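Local coordinates for protein type III restriction-modification enzyme EcoP15I Mod subunit (Escherichia coli, PDB 4ZCF) that methylates a single adenine in the asymmetric DNA site 5'-CAGCAG-3' using S-adenosylmethionine, and joins the Res subunit to form a restriction enzyme, at residues A[33-37]-A[38-42]; A[266-269]-A[270-274]. All coordinates share one frame; numbering follows the deposited sequence.

Contact 1: residues A[33-37]-A[38-42]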
loop_
_atom_site.group_PDB
_atom_site.type_symbol
_atom_site.label_atom_id
_atom_site.label_comp_id
_atom_site.label_asym_id
_atom_site.label_seq_id
_atom_site.Cartn_x
_atom_site.Cartn_y
_atom_site.Cartn_z
ATOM N N GLY A 33 -8.398 7.549 -31.380
ATOM C CA GLY A 33 -8.024 8.449 -32.464
ATOM C C GLY A 33 -8.749 9.780 -32.475
ATOM O O GLY A 33 -8.771 10.451 -33.515
ATOM N N ALA A 34 -9.345 10.167 -31.313
ATOM C CA ALA A 34 -10.060 11.425 -31.075
ATOM C C ALA A 34 -9.068 12.496 -30.586
ATOM O O ALA A 34 -8.164 12.191 -29.809
ATOM C CB ALA A 34 -11.174 11.223 -30.049
ATOM N N PHE A 35 -9.257 13.746 -31.021
ATOM C CA PHE A 35 -8.365 14.872 -30.743
ATOM C C PHE A 35 -8.389 15.448 -29.332
ATOM O O PHE A 35 -9.420 15.956 -28.889
ATOM C CB PHE A 35 -8.577 15.980 -31.804
ATOM C CG PHE A 35 -7.617 17.144 -31.767
ATOM C CD1 PHE A 35 -6.266 16.961 -32.037
ATOM C CD2 PHE A 35 -8.069 18.426 -31.510
ATOM C CE1 PHE A 35 -5.380 18.032 -32.002
ATOM C CE2 PHE A 35 -7.186 19.505 -31.509
ATOM C CZ PHE A 35 -5.846 19.298 -31.747
ATOM N N ILE A 36 -7.225 15.437 -28.652
ATOM C CA ILE A 36 -7.069 16.015 -27.312
ATOM C C ILE A 36 -6.604 17.444 -27.522
ATOM O O ILE A 36 -5.402 17.716 -27.608
ATOM C CB ILE A 36 -6.144 15.185 -26.348
ATOM C CG1 ILE A 36 -6.576 13.692 -26.285
ATOM C CG2 ILE A 36 -6.087 15.819 -24.927
ATOM C CD1 ILE A 36 -5.456 12.752 -26.123
ATOM N N GLN A 37 -7.571 18.348 -27.654
ATOM C CA GLN A 37 -7.350 19.771 -27.904
ATOM C C GLN A 37 -6.351 20.420 -26.938
ATOM O O GLN A 37 -5.453 21.142 -27.389
ATOM C CB GLN A 37 -8.689 20.509 -27.889
ATOM C CG GLN A 37 -8.738 21.712 -28.805
ATOM C CD GLN A 37 -9.738 22.736 -28.326
ATOM O OE1 GLN A 37 -9.414 23.926 -28.173
ATOM N NE2 GLN A 37 -10.979 22.304 -28.098
ATOM N N GLU A 38 -6.475 20.128 -25.620
ATOM C CA GLU A 38 -5.595 20.707 -24.603
ATOM C C GLU A 38 -4.126 20.314 -24.677
ATOM O O GLU A 38 -3.265 21.132 -24.317
ATOM C CB GLU A 38 -6.163 20.575 -23.194
ATOM C CG GLU A 38 -6.797 21.866 -22.681
ATOM C CD GLU A 38 -5.903 23.048 -22.327
ATOM O OE1 GLU A 38 -6.446 24.049 -21.804
ATOM O OE2 GLU A 38 -4.672 22.985 -22.560
ATOM N N LYS A 39 -3.824 19.100 -25.183
ATOM C CA LYS A 39 -2.437 18.663 -25.299
ATOM C C LYS A 39 -1.624 19.458 -26.329
ATOM O O LYS A 39 -0.464 19.769 -26.068
ATOM C CB LYS A 39 -2.299 17.134 -25.413
ATOM C CG LYS A 39 -2.400 16.445 -24.044
ATOM C CD LYS A 39 -1.979 14.976 -24.037
ATOM C CE LYS A 39 -1.448 14.571 -22.678
ATOM N NZ LYS A 39 -1.189 13.102 -22.565
ATOM N N LEU A 40 -2.247 19.846 -27.461
ATOM C CA LEU A 40 -1.589 20.672 -28.486
ATOM C C LEU A 40 -1.507 22.116 -28.009
ATOM O O LEU A 40 -0.469 22.741 -28.191
ATOM C CB LEU A 40 -2.289 20.579 -29.851
ATOM C CG LEU A 40 -1.592 21.306 -31.010
ATOM C CD1 LEU A 40 -0.774 20.348 -31.844
ATOM C CD2 LEU A 40 -2.600 22.039 -31.874
ATOM N N LEU A 41 -2.575 22.625 -27.354
ATOM C CA LEU A 41 -2.591 23.987 -26.803
ATOM C C LEU A 41 -1.494 24.213 -25.762
ATOM O O LEU A 41 -0.839 25.248 -25.811
ATOM C CB LEU A 41 -3.971 24.399 -26.254
ATOM C CG LEU A 41 -5.117 24.568 -27.275
ATOM C CD1 LEU A 41 -6.465 24.651 -26.567
ATOM C CD2 LEU A 41 -4.930 25.813 -28.141
ATOM N N GLU A 42 -1.241 23.233 -24.870
ATOM C CA GLU A 42 -0.161 23.361 -23.880
ATOM C C GLU A 42 1.235 23.388 -24.530
ATOM O O GLU A 42 2.133 24.041 -23.989
ATOM C CB GLU A 42 -0.295 22.382 -22.690
ATOM C CG GLU A 42 -0.130 20.908 -23.030
ATOM C CD GLU A 42 -0.513 19.917 -21.943
ATOM O OE1 GLU A 42 -1.639 20.023 -21.402
ATOM O OE2 GLU A 42 0.291 18.991 -21.684
#
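In I36 the first torsion (chi1 -52°) sets CG1 beside the backbone N and turns CG2 anti to it, bringing that methyl to the stem of K39, where CG2 meets CG of K39 at 3.8 Å. The two side chains run side by side in the same direction. In L41, chi1 of -67° keeps CG beside the backbone N, and from there CD1 reaches OE1 of Q37 at 3.4 Å, a carbon-to-oxygen touch between chains that cross obliquely. F35 meets the helix through the far end of its ring: CZ lies 4.2 Å from CB of L40, while the backbone N of Q37 sits above one face, toward the rim. The main chain bonds mark a first turn of helix. N of L41 donates to O of Q37 over 3.2 Å, nearly straight at 164°, a regular i to i+4 bond. N of K39 reaches O of I36 at 3.2 Å, an i to i+3 bond and the more bent of the two. Beyond the turn, NZ of K39 forms a salt bridge with E213 of the second subunit. L40 leans on F25 and C28, just past helix 14-24, and I36 shares backbone hydrogen bonding with C28; L41 packs on F35 of the second subunit, placing the start of helix 37-44 between the loop after helix 14-24 and the dimer partner.

Contact 2: residues A[266-269]-A[270-274]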
loop_
_atom_site.group_PDB
_atom_site.type_symbol
_atom_site.label_atom_id
_atom_site.label_comp_id
_atom_site.label_asym_id
_atom_site.label_seq_id
_atom_site.Cartn_x
_atom_site.Cartn_y
_atom_site.Cartn_z
ATOM N N LYS A 266 1.226 -32.136 -1.653
ATOM C CA LYS A 266 1.888 -32.408 -0.378
ATOM C C LYS A 266 1.114 -33.466 0.432
ATOM O O LYS A 266 1.734 -34.422 0.926
ATOM C CB LYS A 266 2.037 -31.099 0.422
ATOM C CG LYS A 266 2.454 -31.261 1.883
ATOM C CD LYS A 266 1.520 -30.486 2.759
ATOM C CE LYS A 266 1.508 -31.024 4.161
ATOM N NZ LYS A 266 0.199 -30.775 4.808
ATOM N N ASN A 267 -0.238 -33.293 0.541
ATOM C CA ASN A 267 -1.148 -34.193 1.254
ATOM C C ASN A 267 -1.184 -35.595 0.636
ATOM O O ASN A 267 -1.258 -36.578 1.371
ATOM C CB ASN A 267 -2.554 -33.622 1.343
ATOM C CG ASN A 267 -2.778 -32.523 2.357
ATOM O OD1 ASN A 267 -2.147 -32.477 3.413
ATOM N ND2 ASN A 267 -3.770 -31.658 2.092
ATOM N N LEU A 268 -1.112 -35.682 -0.701
ATOM C CA LEU A 268 -1.120 -36.933 -1.463
ATOM C C LEU A 268 0.131 -37.753 -1.163
ATOM O O LEU A 268 0.021 -38.948 -0.911
ATOM C CB LEU A 268 -1.221 -36.608 -2.971
ATOM C CG LEU A 268 -1.028 -37.741 -3.979
ATOM C CD1 LEU A 268 -2.326 -38.479 -4.238
ATOM C CD2 LEU A 268 -0.472 -37.206 -5.292
ATOM N N LEU A 269 1.310 -37.103 -1.197
ATOM C CA LEU A 269 2.621 -37.702 -0.955
ATOM C C LEU A 269 2.788 -38.178 0.476
ATOM O O LEU A 269 3.370 -39.235 0.672
ATOM C CB LEU A 269 3.757 -36.735 -1.335
ATOM C CG LEU A 269 4.383 -36.882 -2.727
ATOM C CD1 LEU A 269 3.511 -36.258 -3.773
ATOM C CD2 LEU A 269 5.721 -36.165 -2.786
ATOM N N VAL A 270 2.292 -37.420 1.479
ATOM C CA VAL A 270 2.377 -37.861 2.884
ATOM C C VAL A 270 1.522 -39.137 3.084
ATOM O O VAL A 270 1.938 -40.050 3.799
ATOM C CB VAL A 270 2.120 -36.739 3.944
ATOM C CG1 VAL A 270 0.757 -36.089 3.780
ATOM C CG2 VAL A 270 2.286 -37.267 5.364
ATOM N N ASN A 271 0.362 -39.204 2.392
ATOM C CA ASN A 271 -0.549 -40.343 2.398
ATOM C C ASN A 271 0.125 -41.543 1.723
ATOM O O ASN A 271 0.181 -42.608 2.333
ATOM C CB ASN A 271 -1.881 -39.988 1.726
ATOM C CG ASN A 271 -2.864 -41.138 1.660
ATOM O OD1 ASN A 271 -3.454 -41.557 2.670
ATOM N ND2 ASN A 271 -3.051 -41.679 0.463
ATOM N N ILE A 272 0.678 -41.355 0.507
ATOM C CA ILE A 272 1.381 -42.388 -0.252
ATOM C C ILE A 272 2.628 -42.882 0.490
ATOM O O ILE A 272 2.889 -44.088 0.502
ATOM C CB ILE A 272 1.623 -41.955 -1.732
ATOM C CG1 ILE A 272 0.598 -42.631 -2.674
ATOM C CG2 ILE A 272 3.056 -42.216 -2.227
ATOM C CD1 ILE A 272 -0.581 -41.782 -3.055
ATOM N N GLY A 273 3.334 -41.949 1.141
ATOM C CA GLY A 273 4.531 -42.203 1.931
ATOM C C GLY A 273 4.255 -43.141 3.076
ATOM O O GLY A 273 4.894 -44.187 3.182
ATOM N N GLU A 274 3.258 -42.791 3.899
ATOM C CA GLU A 274 2.804 -43.581 5.044
ATOM C C GLU A 274 2.181 -44.923 4.606
ATOM O O GLU A 274 2.391 -45.919 5.295
ATOM C CB GLU A 274 1.808 -42.784 5.899
ATOM C CG GLU A 274 2.400 -41.612 6.668
ATOM C CD GLU A 274 1.388 -40.769 7.427
ATOM O OE1 GLU A 274 0.172 -40.875 7.142
ATOM O OE2 GLU A 274 1.820 -39.990 8.308
#
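About two and a half turns of the alpha-helix 264-279 make up this contact, held by successive i to i+4 backbone bonds. N of V270 donates to O of K266, N of N271 to O of N267, N of G273 to O of L269, and N of I272 to O of L268 at 2.9 Å, the straightest of the four at 163°. Among the side chains, L268 and I272 lie alongside each other one turn apart and point the same way, their CD1 methyls meeting at 3.9 Å. L268 sends CG anti to its own N (chi1 171°), which lays the isobutyl group along the helix flank next to I272. On another flank, CG1 of V270 rests against O of N267. At the start, NZ of K266 bonds OD1 of N267 at 3.2 Å from above the amide carbonyl plane, and also bonds O of N261. With an alanine in place of I272, CD1 of L268 would probably lose the methyl it meets, and a gap would be likely to open against I314. The helix lies in the span where beta-class methylases carry their target recognition region, consistent with such a role. L269 and I272 pack on I314 of strand 313-318, L269 also meets L300 and A381, and L268 touches M347 of the second subunit.

In the fold
Contact 1, a loop running into the start of a helix, and contact 2, a stretch within a helix, do not touch; they are set on opposite sides of the chain's centre with their own centres 64 Å apart and their nearest atoms about 50 Å apart. They come in series along the chain, contact 1 in the N-terminal part and contact 2 inside the methylase region. Both touch the second Mod subunit: contact 1 through many residues, contact 2 through L268. Their relation to DNA differs sharply, for the nearest atom of contact 2 is about 9 Å from the nucleic acid, that of contact 1 about 30 Å. Neither includes residues 123-126, the predicted S-adenosylmethionine-binding motif.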